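Malonyl acyl carrier protein transacylase (Streptococcus pneumoniae, PDB 3IM8) probably transfers the malonyl group from malonyl-CoA to the holo acyl carrier protein, the step that supplies malonyl-ACP for fatty acid synthesis. Local coordinates at residues Gln262-Lys276 with Val282-Glu295. Numbering follows the deposited sequence.
Sequences QEAGISNFIEIGPGK and VKKIDQTAHLAHVE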
loop_
_atom_site.group_PDB
_atom_site.type_symbol
_atom_site.label_atom_id
_atom_site.label_comp_id
_atom_site.label_asym_id
_atom_site.label_seq_id
_atom_site.Cartn_x
_atom_site.Cartn_y
_atom_site.Cartn_z
ATOM N N GLN A 262 -12.040 10.519 -8.391
ATOM C CA GLN A 262 -12.377 11.767 -9.134
ATOM C C GLN A 262 -13.778 11.713 -9.748
ATOM O O GLN A 262 -14.541 12.667 -9.597
ATOM C CB GLN A 262 -11.319 12.120 -10.189
ATOM C CG GLN A 262 -9.966 12.213 -9.531
ATOM C CD GLN A 262 -8.964 12.861 -10.396
ATOM O OE1 GLN A 262 -8.448 12.246 -11.318
ATOM N NE2 GLN A 262 -8.682 14.139 -10.114
ATOM N N GLU A 263 -14.138 10.593 -10.369
ATOM C CA GLU A 263 -15.549 10.383 -10.767
ATOM C C GLU A 263 -16.547 10.422 -9.603
ATOM O O GLU A 263 -17.670 10.896 -9.802
ATOM C CB GLU A 263 -15.743 9.091 -11.564
ATOM C CG GLU A 263 -15.307 9.168 -13.013
ATOM C CD GLU A 263 -16.255 10.031 -13.904
ATOM O OE1 GLU A 263 -15.716 10.908 -14.616
ATOM O OE2 GLU A 263 -17.506 9.850 -13.877
ATOM N N ALA A 264 -16.176 9.959 -8.396
ATOM C CA ALA A 264 -17.132 10.017 -7.270
ATOM C C ALA A 264 -17.218 11.426 -6.763
ATOM O O ALA A 264 -17.865 11.694 -5.735
ATOM C CB ALA A 264 -16.755 9.064 -6.124
ATOM N N GLY A 265 -16.571 12.325 -7.500
ATOM C CA GLY A 265 -16.522 13.739 -7.179
ATOM C C GLY A 265 -15.579 14.124 -6.056
ATOM O O GLY A 265 -15.762 15.178 -5.432
ATOM N N ILE A 266 -14.548 13.332 -5.770
ATOM C CA ILE A 266 -13.691 13.787 -4.668
ATOM C C ILE A 266 -12.689 14.866 -5.159
ATOM O O ILE A 266 -12.039 14.674 -6.189
ATOM C CB ILE A 266 -13.061 12.648 -3.758
ATOM C CG1 ILE A 266 -11.600 12.431 -4.068
ATOM C CG2 ILE A 266 -13.843 11.348 -3.730
ATOM C CD1 ILE A 266 -10.761 13.417 -3.364
ATOM N N SER A 267 -12.588 15.998 -4.437
ATOM C CA SER A 267 -11.722 17.139 -4.850
ATOM C C SER A 267 -10.323 17.207 -4.186
ATOM O O SER A 267 -9.310 17.549 -4.845
ATOM C CB SER A 267 -12.460 18.474 -4.648
ATOM O OG SER A 267 -12.938 18.594 -3.319
ATOM N N ASN A 268 -10.286 16.849 -2.910
ATOM C CA ASN A 268 -9.160 17.026 -2.015
ATOM C C ASN A 268 -8.509 15.651 -1.660
ATOM O O ASN A 268 -9.215 14.715 -1.275
ATOM C CB ASN A 268 -9.765 17.643 -0.750
ATOM C CG ASN A 268 -8.854 18.630 -0.067
ATOM O OD1 ASN A 268 -8.615 18.526 1.155
ATOM N ND2 ASN A 268 -8.339 19.605 -0.833
ATOM N N PHE A 269 -7.190 15.509 -1.756
ATOM C CA PHE A 269 -6.550 14.222 -1.357
ATOM C C PHE A 269 -5.598 14.380 -0.177
ATOM O O PHE A 269 -4.760 15.272 -0.210
ATOM C CB PHE A 269 -5.818 13.513 -2.514
ATOM C CG PHE A 269 -6.726 13.050 -3.638
ATOM C CD1 PHE A 269 -7.217 11.746 -3.658
ATOM C CD2 PHE A 269 -7.048 13.916 -4.704
ATOM C CE1 PHE A 269 -8.033 11.292 -4.685
ATOM C CE2 PHE A 269 -7.878 13.471 -5.769
ATOM C CZ PHE A 269 -8.368 12.167 -5.760
ATOM N N ILE A 270 -5.741 13.542 0.861
ATOM C CA ILE A 270 -4.808 13.629 2.032
ATOM C C ILE A 270 -4.113 12.295 2.130
ATOM O O ILE A 270 -4.778 11.264 2.342
ATOM C CB ILE A 270 -5.498 14.022 3.366
ATOM C CG1 ILE A 270 -6.023 15.491 3.285
ATOM C CG2 ILE A 270 -4.519 13.963 4.538
ATOM C CD1 ILE A 270 -6.878 15.923 4.485
ATOM N N GLU A 271 -2.798 12.298 1.920
ATOM C CA GLU A 271 -2.054 11.051 2.058
ATOM C C GLU A 271 -1.663 10.912 3.521
ATOM O O GLU A 271 -1.091 11.838 4.127
ATOM C CB GLU A 271 -0.828 11.019 1.132
ATOM C CG GLU A 271 0.094 9.836 1.423
ATOM C CD GLU A 271 1.229 9.766 0.475
ATOM O OE1 GLU A 271 1.503 10.788 -0.188
ATOM O OE2 GLU A 271 1.862 8.696 0.385
ATOM N N ILE A 272 -1.993 9.762 4.108
ATOM C CA ILE A 272 -1.725 9.491 5.518
ATOM C C ILE A 272 -0.359 8.810 5.586
ATOM O O ILE A 272 -0.179 7.805 4.935
ATOM C CB ILE A 272 -2.771 8.511 6.083
ATOM C CG1 ILE A 272 -4.181 8.992 5.784
ATOM C CG2 ILE A 272 -2.497 8.236 7.625
ATOM C CD1 ILE A 272 -4.479 10.373 6.368
ATOM N N GLY A 273 0.577 9.314 6.394
ATOM C CA GLY A 273 1.965 8.837 6.359
ATOM C C GLY A 273 2.091 7.434 6.958
ATOM O O GLY A 273 1.098 6.876 7.405
ATOM N N PRO A 274 3.320 6.884 7.014
ATOM C CA PRO A 274 4.598 7.559 6.704
ATOM C C PRO A 274 4.809 7.877 5.244
ATOM O O PRO A 274 4.303 7.156 4.373
ATOM C CB PRO A 274 5.650 6.518 7.137
ATOM C CG PRO A 274 4.899 5.157 7.129
ATOM C CD PRO A 274 3.518 5.529 7.568
ATOM N N GLY A 275 5.604 8.897 4.955
ATOM C CA GLY A 275 6.002 9.146 3.568
ATOM C C GLY A 275 5.008 9.958 2.737
ATOM O O GLY A 275 3.904 10.251 3.199
ATOM N N LYS A 276 5.441 10.306 1.524
ATOM C CA LYS A 276 4.667 11.040 0.547
ATOM C C LYS A 276 4.680 10.358 -0.861
ATOM O O LYS A 276 4.629 11.013 -1.913
ATOM C CB LYS A 276 5.120 12.524 0.529
ATOM C CG LYS A 276 6.483 12.848 -0.067
ATOM C CD LYS A 276 6.682 14.375 -0.125
ATOM C CE LYS A 276 8.030 14.808 0.550
ATOM N NZ LYS A 276 9.109 14.908 -0.460
ATOM N N VAL A 282 -0.338 10.971 -7.387
ATOM C CA VAL A 282 -1.568 11.774 -7.701
ATOM C C VAL A 282 -1.250 13.153 -8.393
ATOM O O VAL A 282 -2.100 13.729 -9.118
ATOM C CB VAL A 282 -2.433 11.968 -6.399
ATOM C CG1 VAL A 282 -3.593 12.968 -6.629
ATOM C CG2 VAL A 282 -2.955 10.569 -5.850
ATOM N N LYS A 283 -0.056 13.680 -8.137
ATOM C CA LYS A 283 0.416 14.922 -8.739
ATOM C C LYS A 283 0.664 14.709 -10.239
ATOM O O LYS A 283 0.459 15.609 -11.031
ATOM C CB LYS A 283 1.744 15.322 -8.103
ATOM C CG LYS A 283 1.873 16.743 -7.607
ATOM C CD LYS A 283 2.372 17.705 -8.676
ATOM C CE LYS A 283 2.673 19.083 -8.072
ATOM N NZ LYS A 283 2.406 20.137 -9.071
ATOM N N LYS A 284 1.141 13.523 -10.612
ATOM C CA LYS A 284 1.306 13.177 -12.000
ATOM C C LYS A 284 -0.062 12.852 -12.626
ATOM O O LYS A 284 -0.377 13.343 -13.699
ATOM C CB LYS A 284 2.298 12.017 -12.178
ATOM C CG LYS A 284 3.567 12.080 -11.318
ATOM C CD LYS A 284 4.790 12.574 -12.073
ATOM C CE LYS A 284 6.056 12.428 -11.245
ATOM N NZ LYS A 284 7.263 12.526 -12.129
ATOM N N ILE A 285 -0.893 12.058 -11.954
ATOM C CA ILE A 285 -2.240 11.747 -12.456
ATOM C C ILE A 285 -3.022 13.012 -12.708
ATOM O O ILE A 285 -3.623 13.164 -13.742
ATOM C CB ILE A 285 -3.038 10.815 -11.492
ATOM C CG1 ILE A 285 -2.293 9.470 -11.369
ATOM C CG2 ILE A 285 -4.469 10.591 -11.998
ATOM C CD1 ILE A 285 -2.484 8.743 -10.041
ATOM N N ASP A 286 -3.029 13.924 -11.746
ATOM C CA ASP A 286 -3.739 15.181 -11.898
ATOM C C ASP A 286 -3.074 16.277 -11.031
ATOM O O ASP A 286 -3.387 16.431 -9.878
ATOM C CB ASP A 286 -5.215 14.987 -11.524
ATOM C CG ASP A 286 -6.075 16.267 -11.715
ATOM O OD1 ASP A 286 -5.582 17.291 -12.255
ATOM O OD2 ASP A 286 -7.257 16.237 -11.299
ATOM N N GLN A 287 -2.148 17.029 -11.622
ATOM C CA GLN A 287 -1.582 18.247 -11.008
ATOM C C GLN A 287 -2.583 19.292 -10.522
ATOM O O GLN A 287 -2.219 20.079 -9.662
ATOM C CB GLN A 287 -0.583 18.944 -11.945
ATOM C CG GLN A 287 -1.229 19.742 -13.079
ATOM C CD GLN A 287 -1.329 18.963 -14.385
ATOM O OE1 GLN A 287 -0.370 18.945 -15.185
ATOM N NE2 GLN A 287 -2.500 18.319 -14.624
ATOM N N THR A 288 -3.813 19.319 -11.049
ATOM C CA THR A 288 -4.835 20.253 -10.518
ATOM C C THR A 288 -5.542 19.767 -9.250
ATOM O O THR A 288 -6.263 20.550 -8.626
ATOM C CB THR A 288 -5.973 20.617 -11.545
ATOM O OG1 THR A 288 -6.838 19.479 -11.759
ATOM C CG2 THR A 288 -5.379 21.141 -12.868
ATOM N N ALA A 289 -5.348 18.497 -8.877
ATOM C CA ALA A 289 -6.003 17.949 -7.676
ATOM C C ALA A 289 -5.407 18.560 -6.410
ATOM O O ALA A 289 -4.195 18.741 -6.281
ATOM C CB ALA A 289 -5.923 16.369 -7.649
ATOM N N HIS A 290 -6.270 18.884 -5.463
ATOM C CA HIS A 290 -5.789 19.406 -4.187
ATOM C C HIS A 290 -5.234 18.280 -3.297
ATOM O O HIS A 290 -5.890 17.283 -3.040
ATOM C CB HIS A 290 -6.881 20.205 -3.462
ATOM C CG HIS A 290 -7.413 21.368 -4.247
ATOM N ND1 HIS A 290 -6.626 22.439 -4.613
ATOM C CD2 HIS A 290 -8.656 21.633 -4.715
ATOM C CE1 HIS A 290 -7.357 23.308 -5.279
ATOM N NE2 HIS A 290 -8.591 22.839 -5.359
ATOM N N LEU A 291 -4.021 18.461 -2.826
ATOM C CA LEU A 291 -3.292 17.375 -2.207
ATOM C C LEU A 291 -2.484 17.873 -1.023
ATOM O O LEU A 291 -2.005 19.017 -1.013
ATOM C CB LEU A 291 -2.370 16.800 -3.239
ATOM C CG LEU A 291 -1.403 15.622 -3.089
ATOM C CD1 LEU A 291 -2.073 14.290 -2.705
ATOM C CD2 LEU A 291 -0.848 15.527 -4.513
ATOM N N ALA A 292 -2.322 16.977 -0.050
ATOM C CA ALA A 292 -1.674 17.230 1.200
ATOM C C ALA A 292 -1.299 15.853 1.724
ATOM O O ALA A 292 -1.911 14.847 1.364
ATOM C CB ALA A 292 -2.667 17.863 2.134
ATOM N N HIS A 293 -0.270 15.797 2.550
ATOM C CA HIS A 293 0.054 14.572 3.237
ATOM C C HIS A 293 0.337 14.889 4.688
ATOM O O HIS A 293 0.727 15.998 4.989
ATOM C CB HIS A 293 1.244 13.900 2.558
ATOM C CG HIS A 293 2.510 14.701 2.595
ATOM N ND1 HIS A 293 3.449 14.569 3.606
ATOM C CD2 HIS A 293 3.003 15.631 1.746
ATOM C CE1 HIS A 293 4.459 15.385 3.376
ATOM N NE2 HIS A 293 4.207 16.048 2.258
ATOM N N VAL A 294 0.134 13.923 5.593
ATOM C CA VAL A 294 0.473 14.099 6.986
ATOM C C VAL A 294 1.272 12.894 7.455
ATOM O O VAL A 294 0.755 11.757 7.386
ATOM C CB VAL A 294 -0.798 14.305 7.864
ATOM C CG1 VAL A 294 -0.390 14.496 9.325
ATOM C CG2 VAL A 294 -1.520 15.538 7.457
ATOM N N GLU A 295 2.529 13.122 7.876
ATOM C CA GLU A 295 3.370 12.036 8.449
ATOM C C GLU A 295 4.100 12.447 9.755
ATOM O O GLU A 295 4.645 11.595 10.452
ATOM C CB GLU A 295 4.422 11.568 7.424
ATOM C CG GLU A 295 5.486 12.623 7.185
ATOM C CD GLU A 295 6.557 12.183 6.242
ATOM O OE1 GLU A 295 6.761 10.968 6.070
ATOM O OE2 GLU A 295 7.175 13.062 5.624
HETATM O O HOH W 1 2.239 11.608 4.638
#
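The carboxylate of Asp-286 is held through both oxygens: OD2 receives the amide NE2 of Gln-262 at 2.8 Å, while OD1 accepts from the backbone N of Thr-288, which closes an Asx turn, and also from Thr-288 OG1. The Gln-262 bond uses the anti lone pair of OD2, and that oxygen lies close to the amide plane. Together the three donors restrain the rotation of the carboxylate where helix 277-285 gives way to the turn before the last strand. This is one corner of a beta-alpha-beta unit, in which strand 268-272, helix 277-285 and strand 290-294 bring two neighbouring strands together in parallel, 290-294 forming the edge of a four-stranded sheet within the acyltransferase domain. As parallel pairing requires, the bonds fan out from every second residue: Phe-269 N to His-290 O, Ala-292 N to Phe-269 O, Glu-271 N to Ala-292 O (2.8 Å), and Val-294 N to Glu-271 O.

On the face covered by helix 277-285 the Phe-269 ring is sandwiched, with Ile-266 CD1 over its centre and Val-282 CG1 opposite, 4.1 Å from Phe-269 CD2 and offset toward the rim. Glu-271 lies on that same face; its CG is anti to the backbone N (chi1 170°) and the extended chain reaches the start of the helix, where Ser-279 OG and Leu-278 N bind its two oxygens.

At the C-terminal end of the strand pair, Lys-276 places CB over the centre of one face of the His-293 ring in a CH-pi contact, 3.9 Å from the centroid. Gly-273 N bonds to Val-294 O, and Glu-295, extended beyond CG, offers OE1 to Gly-275 N at 2.6 Å, the donor standing 39° out of the carboxylate plane.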